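Local atomic coordinates of nonsense-mediated mRNA decay protein 2 (PDB entry 4LUN), a protein that takes part in the nonsense-mediated decay of mRNAs carrying premature stop codons and interacts through its C-terminus with the helicase UPF1. Residues F199-A204 with I290-S295; I186-L191 with Q236-N241. All coordinates share one frame; numbering follows the deposited sequence.

Contact 1 (F199-A204 with I290-S295); sequences FTTTIA and IRFKTS
Arg-291 lays its guanidinium flat over one face of the Phe-199 ring. The planes are 17° apart. Arg-291 CZ lies over the face, 3.9 Å from the centroid of the Phe-199 ring, so the stack is also a cation-pi contact. Arg-291 NE sits toward the rim of the ring, and Phe-199 CZ lies over the centre of the guanidinium. The side chain of Arg-291 bends at chi3 (-68°), which turns the group broadside to the ring. A hydrogen bond from Arg-291 NE to the carbonyl of Leu-197 fixes that end further. A leucine in place of Arg-291 would probably leave one face of Phe-199 without its stacking cation and the Leu-197 carbonyl without this donor.

This is the alpha-helical, HEAT-like architecture of the N-terminal MIF4G domain of the protein. Here segment 199-204, which leads into helix 201-210, meets helix 277-303.

The polar link joins two hydroxyls. Ser-295 OG and Thr-201 OG1 are hydrogen-bonded, 2.8 Å apart. Thr-201 OG1 is also hydrogen-bonded to Gly-198 O.

Apolar contact follows from the same threonine. With chi1 at 61°, Thr-201 turns OG1 to the serine and CG2 to Phe-292. Thr-201 CG2 comes within 3.8 Å of Phe-292 CE1, an oblique approach to the ring. Phe-195 meets Phe-292 edge-to-face.

Contact 2 (I186-L191 with Q236-N241); sequences ILREIL and QSLFKN
Leu-187 and Leu-238 make the closest approach between the two segments. Leu-238 CD2 reaches 3.6 Å from Leu-187 CB. The same methyl lies 3.9 Å from the backbone N of Arg-188, so it rests against the helix backbone as well as a side chain. Leu-238 gets there with CG anti to its backbone N (chi1 -179°), an extended course that carries both methyls across the gap. The nearest CA pair is Arg-188 and Leu-238, 7.3 Å apart.

Phe-239 forms the other buried part. Leu-187 CD1 meets the ring at its edge, in the ring plane, 3.9 Å from Phe-239 CE2. The two side chains cross at about a right angle. Leu-191 CD1 comes to the same ring carbon, Phe-239 CE2, obliquely and at a looser 4.4 Å. Two leucines one helical turn apart thus share one edge carbon of the ring, and all three residues are buried.

The solvent side is thinner. Arg-188 is exposed, and its aliphatic part crosses Leu-238 obliquely, with Arg-188 CD 4.2 Å from Leu-238 CD1. The contact here is one of carbon on carbon. The arginine chain bends at chi2 and chi3, and beyond CD its guanidinium makes no contact with segment 236-241.

The axes of segments 186-190 and 236-241 run nearly parallel, at 18°, and come within 10.9 Å. This is helix packing within the MIF4G domain. Helix 201-210 flanks the buried side: Phe-207 touches Leu-187, Ile-203 touches Leu-191, and Ala-204 and Ile-208 touch Phe-239. Leu-144 of helix 130-152 also packs on Leu-187.

In the fold
The centres of contacts 1 and 2 lie 14 Å apart. Their segments alternate along the chain: 186-191, 199-204, 236-241, then 290-295. Helices 182-190 and 201-210 are consecutive, and helix 231-271 comes next after them. The contacts touch directly. Thr-200 OG1 is 2.8 Å from Leu-191 O, probably a hydrogen bond, and Ala-204 O packs on Phe-239 CE1. Helix 201-210 belongs to contact 1 and also packs against contact 2. Contact 2 joins the helices on either side of it in the sequence. Contact 1 ties segment 199-204 to helix 277-303, the last helix of the chain.

Contact 1 (F199-A204 with I290-S295)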
loop_
_atom_site.group_PDB
_atom_site.type_symbol
_atom_site.label_atom_id
_atom_site.label_comp_id
_atom_site.label_asym_id
_atom_site.label_seq_id
_atom_site.Cartn_x
_atom_site.Cartn_y
_atom_site.Cartn_z
ATOM N N PHE A 199 -0.810 3.322 -14.729
ATOM C CA PHE A 199 -0.754 3.953 -13.411
ATOM C C PHE A 199 -0.390 2.971 -12.285
ATOM O O PHE A 199 0.264 3.349 -11.295
ATOM C CB PHE A 199 -2.077 4.671 -13.086
ATOM C CG PHE A 199 -2.419 5.789 -14.037
ATOM C CD1 PHE A 199 -1.731 6.987 -13.988
ATOM C CD2 PHE A 199 -3.440 5.647 -14.964
ATOM C CE1 PHE A 199 -2.047 8.024 -14.855
ATOM C CE2 PHE A 199 -3.760 6.690 -15.843
ATOM C CZ PHE A 199 -3.054 7.869 -15.783
ATOM N N THR A 200 -0.806 1.710 -12.397
ATOM C CA THR A 200 -0.506 0.793 -11.294
ATOM C C THR A 200 0.949 0.359 -11.278
ATOM O O THR A 200 1.414 -0.177 -10.271
ATOM C CB THR A 200 -1.397 -0.463 -11.265
ATOM O OG1 THR A 200 -1.058 -1.316 -12.355
ATOM C CG2 THR A 200 -2.869 -0.076 -11.332
ATOM N N THR A 201 1.675 0.574 -12.372
ATOM C CA THR A 201 3.096 0.215 -12.376
ATOM C C THR A 201 3.830 1.042 -11.320
ATOM O O THR A 201 4.836 0.593 -10.767
ATOM C CB THR A 201 3.781 0.387 -13.756
ATOM O OG1 THR A 201 3.707 1.754 -14.161
ATOM C CG2 THR A 201 3.159 -0.506 -14.827
ATOM N N THR A 202 3.337 2.243 -11.032
ATOM C CA THR A 202 3.963 3.065 -9.997
ATOM C C THR A 202 3.696 2.580 -8.567
ATOM O O THR A 202 4.437 2.919 -7.640
ATOM C CB THR A 202 3.619 4.565 -10.139
ATOM O OG1 THR A 202 2.277 4.807 -9.687
ATOM C CG2 THR A 202 3.771 5.001 -11.591
ATOM N N ILE A 203 2.645 1.789 -8.365
ATOM C CA ILE A 203 2.437 1.154 -7.060
ATOM C C ILE A 203 3.550 0.118 -6.871
ATOM O O ILE A 203 4.143 -0.016 -5.792
ATOM C CB ILE A 203 1.070 0.437 -6.994
ATOM C CG1 ILE A 203 -0.083 1.414 -7.159
ATOM C CG2 ILE A 203 0.908 -0.298 -5.670
ATOM C CD1 ILE A 203 -1.424 0.692 -7.359
ATOM N N ALA A 204 3.839 -0.612 -7.943
ATOM C CA ALA A 204 4.831 -1.681 -7.875
ATOM C C ALA A 204 6.207 -1.104 -7.578
ATOM O O ALA A 204 6.927 -1.630 -6.729
ATOM C CB ALA A 204 4.862 -2.442 -9.170
ATOM N N ILE A 290 5.370 6.500 -21.838
ATOM C CA ILE A 290 6.338 7.026 -20.878
ATOM C C ILE A 290 6.138 6.408 -19.485
ATOM O O ILE A 290 7.111 6.119 -18.793
ATOM C CB ILE A 290 6.325 8.586 -20.814
ATOM C CG1 ILE A 290 6.805 9.185 -22.141
ATOM C CG2 ILE A 290 7.166 9.093 -19.641
ATOM C CD1 ILE A 290 8.128 8.638 -22.631
ATOM N N ARG A 291 4.890 6.197 -19.072
ATOM C CA ARG A 291 4.648 5.536 -17.790
ATOM C C ARG A 291 5.235 4.122 -17.768
ATOM O O ARG A 291 5.902 3.722 -16.812
ATOM C CB ARG A 291 3.147 5.491 -17.469
ATOM C CG ARG A 291 2.610 6.807 -16.913
ATOM C CD ARG A 291 1.232 6.630 -16.279
ATOM N NE ARG A 291 0.210 6.315 -17.274
ATOM C CZ ARG A 291 -0.435 7.223 -17.999
ATOM N NH1 ARG A 291 -0.168 8.514 -17.849
ATOM N NH2 ARG A 291 -1.358 6.840 -18.868
ATOM N N PHE A 292 5.005 3.370 -18.836
ATOM C CA PHE A 292 5.529 2.011 -18.898
ATOM C C PHE A 292 7.047 1.953 -18.995
ATOM O O PHE A 292 7.668 1.096 -18.376
ATOM C CB PHE A 292 4.866 1.222 -20.032
ATOM C CG PHE A 292 3.561 0.621 -19.625
ATOM C CD1 PHE A 292 3.548 -0.573 -18.913
ATOM C CD2 PHE A 292 2.363 1.265 -19.892
ATOM C CE1 PHE A 292 2.344 -1.132 -18.491
ATOM C CE2 PHE A 292 1.155 0.713 -19.472
ATOM C CZ PHE A 292 1.150 -0.491 -18.776
ATOM N N LYS A 293 7.635 2.861 -19.763
ATOM C CA LYS A 293 9.085 2.867 -19.930
ATOM C C LYS A 293 9.780 3.218 -18.613
ATOM O O LYS A 293 10.744 2.560 -18.216
ATOM C CB LYS A 293 9.511 3.858 -21.025
ATOM C CG LYS A 293 11.035 3.943 -21.176
ATOM C CD LYS A 293 11.433 4.722 -22.417
ATOM C CE LYS A 293 12.954 4.873 -22.495
ATOM N NZ LYS A 293 13.335 5.592 -23.740
ATOM N N THR A 294 9.291 4.257 -17.949
ATOM C CA THR A 294 9.865 4.693 -16.676
ATOM C C THR A 294 9.820 3.554 -15.670
ATOM O O THR A 294 10.796 3.279 -14.967
ATOM C CB THR A 294 9.094 5.884 -16.109
ATOM O OG1 THR A 294 9.165 6.969 -17.039
ATOM C CG2 THR A 294 9.689 6.325 -14.784
ATOM N N SER A 295 8.679 2.877 -15.610
ATOM C CA SER A 295 8.526 1.768 -14.676
ATOM C C SER A 295 9.339 0.538 -15.074
ATOM O O SER A 295 9.923 -0.125 -14.218
ATOM C CB SER A 295 7.055 1.404 -14.532
ATOM O OG SER A 295 6.368 2.445 -13.869
#

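Contact 2 (I186-L191 with Q236-N241)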
loop_
_atom_site.group_PDB
_atom_site.type_symbol
_atom_site.label_atom_id
_atom_site.label_comp_id
_atom_site.label_asym_id
_atom_site.label_seq_id
_atom_site.Cartn_x
_atom_site.Cartn_y
_atom_site.Cartn_z
ATOM N N ILE A 186 -3.595 -8.371 -1.392
ATOM C CA ILE A 186 -3.771 -6.929 -1.613
ATOM C C ILE A 186 -3.106 -6.465 -2.917
ATOM O O ILE A 186 -3.704 -5.734 -3.728
ATOM C CB ILE A 186 -3.190 -6.161 -0.416
ATOM C CG1 ILE A 186 -4.057 -6.400 0.817
ATOM C CG2 ILE A 186 -3.107 -4.642 -0.695
ATOM C CD1 ILE A 186 -3.381 -5.974 2.117
ATOM N N LEU A 187 -1.857 -6.854 -3.126
ATOM C CA LEU A 187 -1.153 -6.392 -4.320
ATOM C C LEU A 187 -1.738 -6.973 -5.603
ATOM O O LEU A 187 -1.813 -6.281 -6.623
ATOM C CB LEU A 187 0.339 -6.674 -4.207
ATOM C CG LEU A 187 1.039 -5.658 -3.311
ATOM C CD1 LEU A 187 2.340 -6.217 -2.731
ATOM C CD2 LEU A 187 1.302 -4.415 -4.155
ATOM N N ARG A 188 -2.167 -8.229 -5.567
ATOM C CA ARG A 188 -2.777 -8.809 -6.766
ATOM C C ARG A 188 -4.033 -8.052 -7.195
ATOM O O ARG A 188 -4.336 -7.952 -8.396
ATOM C CB ARG A 188 -3.103 -10.290 -6.578
ATOM C CG ARG A 188 -3.353 -10.979 -7.915
ATOM C CD ARG A 188 -2.910 -12.421 -7.904
ATOM N NE ARG A 188 -3.916 -13.284 -7.303
ATOM C CZ ARG A 188 -3.956 -14.601 -7.472
ATOM N NH1 ARG A 188 -3.051 -15.200 -8.233
ATOM N NH2 ARG A 188 -4.906 -15.313 -6.886
ATOM N N GLU A 189 -4.765 -7.532 -6.219
ATOM C CA GLU A 189 -5.938 -6.710 -6.503
ATOM C C GLU A 189 -5.543 -5.339 -7.068
ATOM O O GLU A 189 -5.915 -5.001 -8.180
ATOM C CB GLU A 189 -6.820 -6.553 -5.250
ATOM C CG GLU A 189 -7.955 -5.502 -5.367
ATOM C CD GLU A 189 -9.207 -6.023 -6.072
ATOM O OE1 GLU A 189 -9.152 -7.131 -6.649
ATOM O OE2 GLU A 189 -10.255 -5.324 -6.034
ATOM N N ILE A 190 -4.783 -4.560 -6.305
ATOM C CA ILE A 190 -4.551 -3.160 -6.673
ATOM C C ILE A 190 -3.660 -2.972 -7.909
ATOM O O ILE A 190 -3.776 -1.975 -8.614
ATOM C CB ILE A 190 -4.057 -2.317 -5.469
ATOM C CG1 ILE A 190 -2.652 -2.753 -5.014
ATOM C CG2 ILE A 190 -5.086 -2.383 -4.317
ATOM C CD1 ILE A 190 -2.186 -2.010 -3.748
ATOM N N LEU A 191 -2.799 -3.939 -8.204
ATOM C CA LEU A 191 -1.970 -3.818 -9.389
ATOM C C LEU A 191 -2.773 -4.038 -10.663
ATOM O O LEU A 191 -2.296 -3.733 -11.759
ATOM C CB LEU A 191 -0.810 -4.806 -9.340
ATOM C CG LEU A 191 0.223 -4.495 -8.263
ATOM C CD1 LEU A 191 1.311 -5.563 -8.282
ATOM C CD2 LEU A 191 0.829 -3.129 -8.491
ATOM N N GLN A 236 7.737 -12.417 -4.859
ATOM C CA GLN A 236 8.672 -12.513 -5.970
ATOM C C GLN A 236 7.955 -13.038 -7.216
ATOM O O GLN A 236 8.166 -12.537 -8.316
ATOM C CB GLN A 236 9.871 -13.397 -5.589
ATOM C CG GLN A 236 11.132 -12.611 -5.173
ATOM C CD GLN A 236 11.371 -12.557 -3.664
ATOM O OE1 GLN A 236 10.717 -11.797 -2.938
ATOM N NE2 GLN A 236 12.331 -13.348 -3.189
ATOM N N SER A 237 7.096 -14.036 -7.036
ATOM C CA SER A 237 6.336 -14.596 -8.156
ATOM C C SER A 237 5.397 -13.553 -8.741
ATOM O O SER A 237 5.331 -13.360 -9.967
ATOM C CB SER A 237 5.514 -15.805 -7.711
ATOM O OG SER A 237 4.616 -16.198 -8.740
ATOM N N LEU A 238 4.665 -12.873 -7.866
ATOM C CA LEU A 238 3.732 -11.843 -8.296
ATOM C C LEU A 238 4.421 -10.725 -9.056
ATOM O O LEU A 238 3.937 -10.278 -10.102
ATOM C CB LEU A 238 3.015 -11.250 -7.082
ATOM C CG LEU A 238 1.976 -10.154 -7.315
ATOM C CD1 LEU A 238 0.864 -10.673 -8.207
ATOM C CD2 LEU A 238 1.420 -9.676 -5.975
ATOM N N PHE A 239 5.562 -10.273 -8.547
ATOM C CA PHE A 239 6.214 -9.130 -9.168
ATOM C C PHE A 239 6.929 -9.502 -10.461
ATOM O O PHE A 239 6.951 -8.713 -11.395
ATOM C CB PHE A 239 7.139 -8.393 -8.186
ATOM C CG PHE A 239 6.421 -7.393 -7.330
ATOM C CD1 PHE A 239 6.731 -6.036 -7.400
ATOM C CD2 PHE A 239 5.382 -7.789 -6.500
ATOM C CE1 PHE A 239 6.049 -5.117 -6.622
ATOM C CE2 PHE A 239 4.693 -6.865 -5.720
ATOM C CZ PHE A 239 5.036 -5.521 -5.779
ATOM N N LYS A 240 7.489 -10.708 -10.527
ATOM C CA LYS A 240 8.108 -11.178 -11.770
ATOM C C LYS A 240 7.064 -11.365 -12.878
ATOM O O LYS A 240 7.317 -11.034 -14.027
ATOM C CB LYS A 240 8.936 -12.443 -11.521
ATOM C CG LYS A 240 10.276 -12.135 -10.841
ATOM C CD LYS A 240 11.121 -13.383 -10.632
ATOM C CE LYS A 240 12.251 -13.125 -9.637
ATOM N NZ LYS A 240 13.317 -12.247 -10.195
ATOM N N ASN A 241 5.879 -11.861 -12.526
ATOM C CA ASN A 241 4.781 -11.869 -13.490
ATOM C C ASN A 241 4.368 -10.464 -13.918
ATOM O O ASN A 241 4.075 -10.225 -15.088
ATOM C CB ASN A 241 3.569 -12.599 -12.931
ATOM C CG ASN A 241 3.665 -14.093 -13.128
ATOM O OD1 ASN A 241 3.511 -14.587 -14.246
ATOM N ND2 ASN A 241 3.939 -14.819 -12.051
#